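Local coordinates for dimethyl-sulfide monooxygenase (Hyphomicrobium sulfonivorans, PDB 6AK1), which oxidises dimethyl sulfide to methanethiol and formaldehyde with NADH and O2, as the FMN-dependent large subunit of a two-component monooxygenase, at residues 43-48 / 407-412; 84-89 / 116-121; 90-95 / 99-104; 425-428 / 432-435. One frame throughout, in Å; residues are numbered along the deposited sequence.

How the contacts relate
From the N terminus, helix 36-48 supplies the first half of contact 1, whose partner on helix 403-418 comes 359 residues later, closing a loop that holds most of the barrel. Nested within it, contact 2 joins the loop before helix 89-94 to helix 112-126, and contact 3, the short connection from helix 89-94 to strand 100-106, lies inside contact 2. Contact 4 follows in series after contact 1 and closes a small turn in the C-terminal part. Contact 3 touches each of the others: E47 OE2 lies 2.8 Å from V99 N, F86 packs on V103, and Y426 reaches V99. Contact 4 also touches contact 1, through Y426 beside E47, whereas contact 2 meets neither 1 nor 4.

Contact 1. Residues 43-48 / 407-412; sequences AMELER and DFIDYI
R48 meets D410 end-on: both terminal nitrogens of the guanidinium converge on one carboxylate oxygen, NH2 at 2.9 Å and NH1 at 3.1 Å from D410 OD1. Neither bond is straight, as expected when two donors share one atom; the better of the two, from NH2, has an N-H to acceptor angle of 155°. OD1 lies in the guanidinium plane, whereas the two planar groups are turned 55° against each other. Beneath this bridge, I409 lays CG2 over one face of the guanidinium, toward its rim, and sends CD1 to within 3.1 Å of the backbone O of E45.

From its own helix, E45 grips the same guanidinium side-on. R48 NE reaches E45 OE1 and R48 NH2 reaches E45 OE2, each 2.9 Å long and nearly straight, from above the carboxylate plane. A bend at chi2 folds the E45 carboxylate back toward R48, and further out OE2 also bonds T406 OG1. With an alanine here, both grips on R48 NE and NH2 go, and the guanidinium would probably be freer to turn away from D410, with T406 OG1 losing this partner.

The two helix segments run nearly parallel, 15° apart, with axes 10.2 Å from each other. Helices 36-48 and 403-418 thus lie side by side outside the barrel; on the inward side L46 touches A9 and F408 touches L7 of strand 6-12, while F408 also packs on L382 of helix 375-388.

Contact 2. Residues 84-89 / 116-121; sequences DPFGAI and ARRLST
The guanidinium of R118 lies over a face of the F86 ring in a cation-pi contact: R118 CZ stands 3.8 Å from the F86 centroid and 5° off the ring normal. The two planes are not parallel but inclined by 35°, which brings R118 NH2 down on the CB side of the ring, 3.2 Å from F86 CD1, while R118 NH1 rides above F86 CE1 and CZ. A bend at chi3 (65°) in the otherwise extended middle of R118 contributes to turning the guanidinium over the ring. L119 adds an apolar touch, its CD2 3.9 Å from F86 CE2.

D84 approaches R118 from the opposite direction and lies at the guanidinium edge, near its plane. Its salt bridge is long, with D84 OD1 3.8 Å from R118 NH2, and two waters span the same gap: one links OD1 to NH2, weakly on the arginine side, and the other links OD2 to NH2. The firmer partner of R118 is E110, which forms a salt bridge with NH1. A serine in place of F86 removes the ring beneath the guanidinium, which would probably leave R118 freer to turn and open a gap beside L119.

D84 OD1 also accepts from F86 N at 3.1 Å, closing an Asx turn over a type I beta turn from D84 to G87. F86 packs on V103 and A105 of strand 100-106, and D84 lies near D58, which probably binds FMN, as in relatives. The setting is consistent with a loop bordering the flavin site of a luciferase-like TIM barrel.

Contact 3. Residues 90-95 / 99-104; sequences SAMAAV and VGFGVT
Segment 90-95 lies on helix 89-94, and after a short connection the chain returns as strand 100-106, so that segments 90-95 and 99-104 face each other as a helix and the strand that follows it. Their nearest CA atoms, those of A93 and V99, are 8.2 Å apart, and no hydrogen bond crosses between them; the F101 side chain packs on the side chains of M92 and A93 and on the peptide between them, with 145 Å² buried in all.

F101 carries the contact from the strand. Its CB points toward the helix, and with CG anti to the carbonyl carbon (chi1 -54°) the ring reaches across to the M92-A93 peptide. F101 CE1 meets M92 CB at 3.7 Å, F101 CZ comes to 3.8 Å from A93 N, and the CE2 corner rests 3.9 Å from A93 CB. M92 crosses the ring obliquely, bending at chi3 (-66°) so that its methyl CE lies 3.9 Å from F101 CD1. Its sulfur makes a Met-aromatic contact, SD being 5.3 Å from the ring centroid and 60° off the normal.

Beyond the ring, M92 spans to W39 and A43 of helix 36-48 and to L54 and I56 of strand 53-57. On the strand side, F101 shares backbone hydrogen bonds with R129 and A131, while G100 and G102 bond to L54, setting strand 100-106 between strands 53-57 and 130-135 in the parallel barrel beneath helices 36-48 and 89-94.

Contact 4. Residues 425-428 / 432-435; sequences SYKP and RRKL
Segment 425-428 is an extended loop that runs past the short helical segment 432-435, the CA atoms of K427 and K434 being 5.7 Å apart. Two successive backbone carbonyls of the loop are taken by side chains of the helix. K434 NZ donates to K427 O at 2.7 Å, lying in the carbonyl plane with a C=O to nitrogen angle of 157°. Bends at chi2 and at chi4 (70°) curl the K434 chain round that oxygen, so that CG and CE both pass 3.2 Å from K427 O. R433 NH1 donates to P428 O at 2.9 Å from above the carbonyl plane, with an N-H...O angle of 144°.

R433 and K434 thus hold carbonyls five and seven residues earlier in the chain, keeping the stretch after helix 403-418 against helix 431-435 beside the barrel, where R432 touches V223 and L435 touches F225 of strand 223-227. K434 NZ has further acceptors in G429 O and H98 ND1, and R433 NH2 holds N439 OD1. K427 stretches out at about a right angle to R433, its CE 3.7 Å from R433 NH1. Y426 touches K434 CE obliquely through CD1, at 4.2 Å; its ring stacks with H98, and its OH bonds to F51 O.

Contact 1. Residues 43-48 / 407-412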
loop_
_atom_site.group_PDB
_atom_site.type_symbol
_atom_site.label_atom_id
_atom_site.label_comp_id
_atom_site.label_asym_id
_atom_site.label_seq_id
_atom_site.Cartn_x
_atom_site.Cartn_y
_atom_site.Cartn_z
ATOM N N ALA A 43 -13.077 -6.005 7.287
ATOM C CA ALA A 43 -11.981 -6.427 8.163
ATOM C C ALA A 43 -12.272 -7.773 8.811
ATOM O O ALA A 43 -11.373 -8.612 8.944
ATOM C CB ALA A 43 -11.711 -5.365 9.247
ATOM N N MET A 44 -13.514 -7.989 9.248
ATOM C CA MET A 44 -13.868 -9.271 9.842
ATOM C C MET A 44 -13.812 -10.389 8.811
ATOM O O MET A 44 -13.365 -11.502 9.117
ATOM C CB MET A 44 -15.256 -9.195 10.466
ATOM C CG MET A 44 -15.339 -8.230 11.639
ATOM S SD MET A 44 -16.859 -8.492 12.591
ATOM C CE MET A 44 -18.050 -7.637 11.580
ATOM N N GLU A 45 -14.266 -10.106 7.584
ATOM C CA GLU A 45 -14.256 -11.104 6.527
ATOM C C GLU A 45 -12.828 -11.492 6.138
ATOM O O GLU A 45 -12.575 -12.658 5.816
ATOM C CB GLU A 45 -15.034 -10.575 5.318
ATOM C CG GLU A 45 -14.959 -11.451 4.079
ATOM C CD GLU A 45 -15.831 -12.709 4.172
ATOM O OE1 GLU A 45 -16.257 -13.063 5.289
ATOM O OE2 GLU A 45 -16.097 -13.337 3.119
ATOM N N LEU A 46 -11.883 -10.545 6.197
ATOM C CA LEU A 46 -10.478 -10.880 5.972
ATOM C C LEU A 46 -9.936 -11.844 7.021
ATOM O O LEU A 46 -9.080 -12.672 6.699
ATOM C CB LEU A 46 -9.624 -9.611 5.934
ATOM C CG LEU A 46 -9.823 -8.661 4.739
ATOM C CD1 LEU A 46 -8.718 -7.648 4.674
ATOM C CD2 LEU A 46 -9.869 -9.424 3.444
ATOM N N GLU A 47 -10.406 -11.767 8.275
ATOM C CA GLU A 47 -9.885 -12.692 9.283
ATOM C C GLU A 47 -10.490 -14.083 9.154
ATOM O O GLU A 47 -9.831 -15.069 9.485
ATOM C CB GLU A 47 -10.111 -12.154 10.705
ATOM C CG GLU A 47 -9.284 -10.942 10.981
ATOM C CD GLU A 47 -8.961 -10.711 12.449
ATOM O OE1 GLU A 47 -9.772 -11.052 13.339
ATOM O OE2 GLU A 47 -7.875 -10.165 12.712
ATOM N N ARG A 48 -11.722 -14.186 8.665
ATOM C CA ARG A 48 -12.283 -15.496 8.357
ATOM C C ARG A 48 -11.386 -16.271 7.395
ATOM O O ARG A 48 -11.317 -17.503 7.464
ATOM C CB ARG A 48 -13.699 -15.338 7.778
ATOM C CG ARG A 48 -14.412 -16.657 7.472
ATOM C CD ARG A 48 -15.828 -16.435 6.980
ATOM N NE ARG A 48 -15.920 -15.941 5.607
ATOM C CZ ARG A 48 -15.983 -16.723 4.530
ATOM N NH1 ARG A 48 -15.937 -18.045 4.661
ATOM N NH2 ARG A 48 -16.089 -16.188 3.316
ATOM N N ASP A 407 -15.188 -14.652 -2.451
ATOM C CA ASP A 407 -14.965 -15.754 -3.390
ATOM C C ASP A 407 -13.557 -16.330 -3.244
ATOM O O ASP A 407 -13.371 -17.554 -3.281
ATOM C CB ASP A 407 -15.184 -15.293 -4.833
ATOM C CG ASP A 407 -16.642 -15.218 -5.219
ATOM O OD1 ASP A 407 -17.508 -15.701 -4.449
ATOM O OD2 ASP A 407 -16.917 -14.678 -6.319
ATOM N N PHE A 408 -12.548 -15.463 -3.094
ATOM C CA PHE A 408 -11.192 -15.955 -2.867
ATOM C C PHE A 408 -11.128 -16.846 -1.635
ATOM O O PHE A 408 -10.550 -17.939 -1.673
ATOM C CB PHE A 408 -10.209 -14.796 -2.722
ATOM C CG PHE A 408 -8.780 -15.209 -2.915
ATOM C CD1 PHE A 408 -8.032 -15.668 -1.850
ATOM C CD2 PHE A 408 -8.198 -15.172 -4.183
ATOM C CE1 PHE A 408 -6.729 -16.070 -2.023
ATOM C CE2 PHE A 408 -6.883 -15.574 -4.362
ATOM C CZ PHE A 408 -6.152 -16.023 -3.284
ATOM N N ILE A 409 -11.711 -16.392 -0.525
ATOM C CA ILE A 409 -11.683 -17.191 0.696
ATOM C C ILE A 409 -12.422 -18.513 0.495
ATOM O O ILE A 409 -11.925 -19.576 0.870
ATOM C CB ILE A 409 -12.258 -16.384 1.872
ATOM C CG1 ILE A 409 -11.398 -15.141 2.112
ATOM C CG2 ILE A 409 -12.344 -17.252 3.144
ATOM C CD1 ILE A 409 -11.984 -14.173 3.140
ATOM N N ASP A 410 -13.596 -18.474 -0.132
ATOM C CA ASP A 410 -14.420 -19.680 -0.235
ATOM C C ASP A 410 -13.833 -20.701 -1.210
ATOM O O ASP A 410 -13.838 -21.905 -0.929
ATOM C CB ASP A 410 -15.845 -19.305 -0.655
ATOM C CG ASP A 410 -16.577 -18.508 0.422
ATOM O OD1 ASP A 410 -16.112 -18.490 1.575
ATOM O OD2 ASP A 410 -17.615 -17.901 0.117
ATOM N N TYR A 411 -13.350 -20.249 -2.365
ATOM C CA TYR A 411 -12.971 -21.143 -3.457
ATOM C C TYR A 411 -11.474 -21.415 -3.545
ATOM O O TYR A 411 -11.089 -22.513 -3.950
ATOM C CB TYR A 411 -13.406 -20.567 -4.802
ATOM C CG TYR A 411 -14.886 -20.491 -5.074
ATOM C CD1 TYR A 411 -15.600 -21.623 -5.434
ATOM C CD2 TYR A 411 -15.553 -19.271 -5.043
ATOM C CE1 TYR A 411 -16.940 -21.552 -5.714
ATOM C CE2 TYR A 411 -16.898 -19.188 -5.325
ATOM C CZ TYR A 411 -17.587 -20.342 -5.667
ATOM O OH TYR A 411 -18.929 -20.288 -5.968
ATOM N N ILE A 412 -10.622 -20.437 -3.239
ATOM C CA ILE A 412 -9.175 -20.555 -3.457
ATOM C C ILE A 412 -8.420 -20.911 -2.172
ATOM O O ILE A 412 -7.578 -21.799 -2.179
ATOM C CB ILE A 412 -8.607 -19.263 -4.084
ATOM C CG1 ILE A 412 -9.342 -18.908 -5.381
ATOM C CG2 ILE A 412 -7.108 -19.410 -4.316
ATOM C CD1 ILE A 412 -9.554 -20.093 -6.321
#

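Contact 2. Residues 84-89 / 116-121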
loop_
_atom_site.group_PDB
_atom_site.type_symbol
_atom_site.label_atom_id
_atom_site.label_comp_id
_atom_site.label_asym_id
_atom_site.label_seq_id
_atom_site.Cartn_x
_atom_site.Cartn_y
_atom_site.Cartn_z
ATOM N N ASP A 84 -10.557 10.029 3.445
ATOM C CA ASP A 84 -9.305 9.830 4.165
ATOM C C ASP A 84 -9.196 8.385 4.643
ATOM O O ASP A 84 -10.083 7.912 5.366
ATOM C CB ASP A 84 -9.278 10.830 5.325
ATOM C CG ASP A 84 -8.207 10.545 6.366
ATOM O OD1 ASP A 84 -7.149 9.941 6.066
ATOM O OD2 ASP A 84 -8.436 10.966 7.524
ATOM N N PRO A 85 -8.149 7.649 4.255
ATOM C CA PRO A 85 -8.063 6.224 4.616
ATOM C C PRO A 85 -7.739 5.963 6.075
ATOM O O PRO A 85 -7.802 4.794 6.488
ATOM C CB PRO A 85 -6.930 5.705 3.718
ATOM C CG PRO A 85 -6.027 6.888 3.590
ATOM C CD PRO A 85 -6.985 8.082 3.463
ATOM N N PHE A 86 -7.349 6.986 6.851
ATOM C CA PHE A 86 -7.195 6.814 8.293
ATOM C C PHE A 86 -8.538 6.681 8.992
ATOM O O PHE A 86 -8.586 6.234 10.142
ATOM C CB PHE A 86 -6.443 8.003 8.906
ATOM C CG PHE A 86 -4.966 8.033 8.603
ATOM C CD1 PHE A 86 -4.506 8.333 7.329
ATOM C CD2 PHE A 86 -4.033 7.814 9.613
ATOM C CE1 PHE A 86 -3.133 8.388 7.054
ATOM C CE2 PHE A 86 -2.661 7.873 9.348
ATOM C CZ PHE A 86 -2.212 8.156 8.062
ATOM N N GLY A 87 -9.626 7.047 8.311
ATOM C CA GLY A 87 -10.883 7.284 9.002
ATOM C C GLY A 87 -11.449 6.069 9.716
ATOM O O GLY A 87 -11.906 6.173 10.856
ATOM N N ALA A 88 -11.462 4.913 9.057
ATOM C CA ALA A 88 -12.148 3.736 9.587
ATOM C C ALA A 88 -11.215 2.741 10.269
ATOM O O ALA A 88 -11.673 1.670 10.674
ATOM C CB ALA A 88 -12.915 3.027 8.470
ATOM N N ILE A 89 -9.925 3.065 10.415
ATOM C CA ILE A 89 -8.961 2.082 10.908
ATOM C C ILE A 89 -9.334 1.602 12.310
ATOM O O ILE A 89 -9.350 0.394 12.582
ATOM C CB ILE A 89 -7.531 2.653 10.872
ATOM C CG1 ILE A 89 -7.158 3.058 9.449
ATOM C CG2 ILE A 89 -6.528 1.619 11.438
ATOM C CD1 ILE A 89 -7.254 1.928 8.464
ATOM N N ALA A 116 4.108 11.602 11.654
ATOM C CA ALA A 116 4.664 10.695 12.652
ATOM C C ALA A 116 3.684 10.446 13.792
ATOM O O ALA A 116 3.536 9.307 14.257
ATOM C CB ALA A 116 5.976 11.267 13.196
ATOM N N ARG A 117 3.005 11.499 14.258
ATOM C CA ARG A 117 2.052 11.333 15.353
ATOM C C ARG A 117 0.808 10.583 14.889
ATOM O O ARG A 117 0.286 9.733 15.617
ATOM C CB ARG A 117 1.659 12.691 15.953
ATOM C CG ARG A 117 0.753 12.568 17.174
ATOM C CD ARG A 117 0.337 13.927 17.768
ATOM N NE ARG A 117 -0.681 14.583 16.954
ATOM C CZ ARG A 117 -1.691 15.291 17.451
ATOM N NH1 ARG A 117 -1.813 15.435 18.763
ATOM N NH2 ARG A 117 -2.582 15.851 16.634
ATOM N N ARG A 118 0.323 10.878 13.681
ATOM C CA ARG A 118 -0.880 10.200 13.212
ATOM C C ARG A 118 -0.637 8.708 13.037
ATOM O O ARG A 118 -1.510 7.898 13.347
ATOM C CB ARG A 118 -1.369 10.826 11.905
ATOM C CG ARG A 118 -1.715 12.304 12.023
ATOM C CD ARG A 118 -2.069 12.908 10.659
ATOM N NE ARG A 118 -3.269 12.312 10.121
ATOM C CZ ARG A 118 -3.420 11.859 8.881
ATOM N NH1 ARG A 118 -2.449 11.957 7.980
ATOM N NH2 ARG A 118 -4.584 11.332 8.541
ATOM N N LEU A 119 0.548 8.324 12.543
ATOM C CA LEU A 119 0.843 6.905 12.373
ATOM C C LEU A 119 1.152 6.231 13.706
ATOM O O LEU A 119 0.710 5.101 13.935
ATOM C CB LEU A 119 2.004 6.718 11.388
ATOM C CG LEU A 119 1.639 7.017 9.922
ATOM C CD1 LEU A 119 2.876 7.192 9.084
ATOM C CD2 LEU A 119 0.751 5.912 9.362
ATOM N N SER A 120 1.904 6.904 14.592
ATOM C CA SER A 120 2.128 6.379 15.941
ATOM C C SER A 120 0.811 6.138 16.649
ATOM O O SER A 120 0.645 5.117 17.326
ATOM C CB SER A 120 2.966 7.345 16.791
ATOM O OG SER A 120 4.335 7.309 16.467
ATOM N N THR A 121 -0.128 7.085 16.522
ATOM C CA THR A 121 -1.441 6.933 17.153
ATOM C C THR A 121 -2.140 5.664 16.679
ATOM O O THR A 121 -2.721 4.935 17.485
ATOM C CB THR A 121 -2.309 8.169 16.875
ATOM O OG1 THR A 121 -1.704 9.314 17.480
ATOM C CG2 THR A 121 -3.715 7.991 17.430
HETATM O O HOH W 1 -4.954 10.919 5.231
HETATM O O HOH W 2 -7.539 11.709 9.917
#

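Contact 3. Residues 90-95 / 99-104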
loop_
_atom_site.group_PDB
_atom_site.type_symbol
_atom_site.label_atom_id
_atom_site.label_comp_id
_atom_site.label_asym_id
_atom_site.label_seq_id
_atom_site.Cartn_x
_atom_site.Cartn_y
_atom_site.Cartn_z
ATOM N N SER A 90 -9.621 2.533 13.229
ATOM C CA SER A 90 -9.841 2.114 14.619
ATOM C C SER A 90 -11.087 1.248 14.750
ATOM O O SER A 90 -11.083 0.257 15.485
ATOM C CB SER A 90 -9.948 3.324 15.555
ATOM O OG SER A 90 -11.087 4.103 15.251
ATOM N N ALA A 91 -12.164 1.606 14.048
ATOM C CA ALA A 91 -13.344 0.747 14.048
ATOM C C ALA A 91 -13.000 -0.661 13.565
ATOM O O ALA A 91 -13.473 -1.649 14.141
ATOM C CB ALA A 91 -14.450 1.357 13.181
ATOM N N MET A 92 -12.158 -0.772 12.522
ATOM C CA MET A 92 -11.827 -2.087 11.970
ATOM C C MET A 92 -10.925 -2.868 12.915
ATOM O O MET A 92 -11.039 -4.094 13.029
ATOM C CB MET A 92 -11.156 -1.935 10.596
ATOM C CG MET A 92 -12.106 -1.554 9.474
ATOM S SD MET A 92 -11.314 -1.706 7.827
ATOM C CE MET A 92 -10.047 -0.421 7.943
ATOM N N ALA A 93 -10.022 -2.166 13.603
ATOM C CA ALA A 93 -9.161 -2.800 14.584
ATOM C C ALA A 93 -9.948 -3.279 15.801
ATOM O O ALA A 93 -9.576 -4.285 16.421
ATOM C CB ALA A 93 -8.066 -1.821 15.003
ATOM N N ALA A 94 -11.038 -2.581 16.147
ATOM C CA ALA A 94 -11.848 -2.964 17.301
ATOM C C ALA A 94 -12.527 -4.318 17.120
ATOM O O ALA A 94 -12.787 -4.999 18.117
ATOM C CB ALA A 94 -12.918 -1.901 17.586
ATOM N N VAL A 95 -12.863 -4.709 15.888
ATOM C CA VAL A 95 -13.567 -5.975 15.657
ATOM C C VAL A 95 -12.634 -7.042 15.083
ATOM O O VAL A 95 -13.094 -8.057 14.567
ATOM C CB VAL A 95 -14.803 -5.788 14.760
ATOM C CG1 VAL A 95 -15.816 -4.846 15.421
ATOM C CG2 VAL A 95 -14.402 -5.274 13.365
ATOM N N VAL A 99 -5.510 -9.134 11.608
ATOM C CA VAL A 99 -5.280 -8.586 10.275
ATOM C C VAL A 99 -4.581 -7.231 10.391
ATOM O O VAL A 99 -4.861 -6.436 11.300
ATOM C CB VAL A 99 -6.598 -8.490 9.480
ATOM C CG1 VAL A 99 -7.531 -7.451 10.081
ATOM C CG2 VAL A 99 -6.329 -8.157 8.015
ATOM N N GLY A 100 -3.630 -6.971 9.485
ATOM C CA GLY A 100 -2.950 -5.691 9.465
ATOM C C GLY A 100 -3.690 -4.656 8.617
ATOM O O GLY A 100 -4.574 -4.983 7.831
ATOM N N PHE A 101 -3.312 -3.386 8.791
ATOM C CA PHE A 101 -3.910 -2.286 8.038
ATOM C C PHE A 101 -2.788 -1.476 7.406
ATOM O O PHE A 101 -2.003 -0.842 8.118
ATOM C CB PHE A 101 -4.797 -1.410 8.929
ATOM C CG PHE A 101 -5.845 -2.188 9.654
ATOM C CD1 PHE A 101 -6.968 -2.657 8.973
ATOM C CD2 PHE A 101 -5.693 -2.504 11.000
ATOM C CE1 PHE A 101 -7.940 -3.407 9.617
ATOM C CE2 PHE A 101 -6.660 -3.251 11.652
ATOM C CZ PHE A 101 -7.803 -3.696 10.949
ATOM N N GLY A 102 -2.700 -1.529 6.080
ATOM C CA GLY A 102 -1.775 -0.694 5.350
ATOM C C GLY A 102 -2.449 0.612 4.995
ATOM O O GLY A 102 -3.466 0.625 4.294
ATOM N N VAL A 103 -1.914 1.720 5.491
ATOM C CA VAL A 103 -2.527 3.023 5.305
ATOM C C VAL A 103 -1.611 3.848 4.421
ATOM O O VAL A 103 -0.420 3.987 4.712
ATOM C CB VAL A 103 -2.790 3.714 6.656
ATOM C CG1 VAL A 103 -3.542 5.012 6.434
ATOM C CG2 VAL A 103 -3.588 2.779 7.555
ATOM N N THR A 104 -2.153 4.360 3.327
ATOM C CA THR A 104 -1.379 5.189 2.416
ATOM C C THR A 104 -1.365 6.625 2.926
ATOM O O THR A 104 -2.406 7.157 3.312
ATOM C CB THR A 104 -1.982 5.123 1.005
ATOM O OG1 THR A 104 -1.905 3.781 0.530
ATOM C CG2 THR A 104 -1.227 6.008 0.038
#

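Contact 4. Residues 425-428 / 432-435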
loop_
_atom_site.group_PDB
_atom_site.type_symbol
_atom_site.label_atom_id
_atom_site.label_comp_id
_atom_site.label_asym_id
_atom_site.label_seq_id
_atom_site.Cartn_x
_atom_site.Cartn_y
_atom_site.Cartn_z
ATOM N N SER A 425 -4.121 -20.149 10.462
ATOM C CA SER A 425 -4.233 -19.361 11.680
ATOM C C SER A 425 -3.130 -18.313 11.637
ATOM O O SER A 425 -2.273 -18.319 10.751
ATOM C CB SER A 425 -4.144 -20.235 12.936
ATOM O OG SER A 425 -2.817 -20.660 13.159
ATOM N N TYR A 426 -3.162 -17.406 12.598
ATOM C CA TYR A 426 -2.252 -16.274 12.609
ATOM C C TYR A 426 -1.066 -16.521 13.533
ATOM O O TYR A 426 -1.212 -17.094 14.617
ATOM C CB TYR A 426 -2.980 -15.011 13.051
ATOM C CG TYR A 426 -3.874 -14.383 12.006
ATOM C CD1 TYR A 426 -3.333 -13.591 11.008
ATOM C CD2 TYR A 426 -5.263 -14.538 12.053
ATOM C CE1 TYR A 426 -4.132 -12.975 10.075
ATOM C CE2 TYR A 426 -6.084 -13.916 11.126
ATOM C CZ TYR A 426 -5.497 -13.132 10.133
ATOM O OH TYR A 426 -6.245 -12.497 9.187
ATOM N N LYS A 427 0.106 -16.087 13.090
ATOM C CA LYS A 427 1.273 -16.033 13.961
ATOM C C LYS A 427 1.089 -14.894 14.965
ATOM O O LYS A 427 0.674 -13.795 14.576
ATOM C CB LYS A 427 2.524 -15.833 13.094
ATOM C CG LYS A 427 3.858 -15.898 13.811
ATOM C CD LYS A 427 5.014 -15.744 12.811
ATOM C CE LYS A 427 6.376 -15.716 13.506
ATOM N NZ LYS A 427 7.498 -15.499 12.542
ATOM N N PRO A 428 1.332 -15.113 16.255
ATOM C CA PRO A 428 1.136 -14.032 17.220
ATOM C C PRO A 428 2.122 -12.894 17.001
ATOM O O PRO A 428 3.208 -13.064 16.440
ATOM C CB PRO A 428 1.363 -14.713 18.579
ATOM C CG PRO A 428 2.197 -15.900 18.275
ATOM C CD PRO A 428 1.735 -16.367 16.917
ATOM N N ARG A 432 4.715 -6.531 11.838
ATOM C CA ARG A 432 6.087 -6.790 11.419
ATOM C C ARG A 432 6.531 -8.188 11.825
ATOM O O ARG A 432 7.250 -8.858 11.078
ATOM C CB ARG A 432 7.049 -5.748 11.993
ATOM C CG ARG A 432 8.474 -6.017 11.521
ATOM C CD ARG A 432 9.472 -4.916 11.862
ATOM N NE ARG A 432 9.218 -3.673 11.142
ATOM C CZ ARG A 432 8.768 -2.573 11.733
ATOM N NH1 ARG A 432 8.563 -1.477 11.028
ATOM N NH2 ARG A 432 8.542 -2.577 13.037
ATOM N N ARG A 433 6.123 -8.646 13.013
ATOM C CA ARG A 433 6.479 -10.001 13.412
ATOM C C ARG A 433 5.831 -11.021 12.485
ATOM O O ARG A 433 6.476 -11.986 12.063
ATOM C CB ARG A 433 6.080 -10.258 14.863
ATOM C CG ARG A 433 6.596 -11.578 15.398
ATOM C CD ARG A 433 6.433 -11.695 16.905
ATOM N NE ARG A 433 7.221 -12.810 17.426
ATOM C CZ ARG A 433 6.846 -14.085 17.389
ATOM N NH1 ARG A 433 5.676 -14.432 16.857
ATOM N NH2 ARG A 433 7.647 -15.022 17.881
ATOM N N LYS A 434 4.567 -10.796 12.123
ATOM C CA LYS A 434 3.876 -11.709 11.216
ATOM C C LYS A 434 4.507 -11.724 9.824
ATOM O O LYS A 434 4.646 -12.792 9.218
ATOM C CB LYS A 434 2.398 -11.328 11.129
ATOM C CG LYS A 434 1.581 -11.625 12.377
ATOM C CD LYS A 434 0.443 -10.601 12.532
ATOM C CE LYS A 434 -0.751 -11.170 13.295
ATOM N NZ LYS A 434 -0.521 -11.406 14.744
ATOM N N LEU A 435 4.884 -10.553 9.287
ATOM C CA LEU A 435 5.321 -10.481 7.890
ATOM C C LEU A 435 6.831 -10.630 7.726
ATOM O O LEU A 435 7.296 -11.394 6.869
ATOM C CB LEU A 435 4.880 -9.162 7.252
ATOM C CG LEU A 435 3.398 -9.016 6.937
ATOM C CD1 LEU A 435 3.126 -7.678 6.249
ATOM C CD2 LEU A 435 2.933 -10.162 6.059
#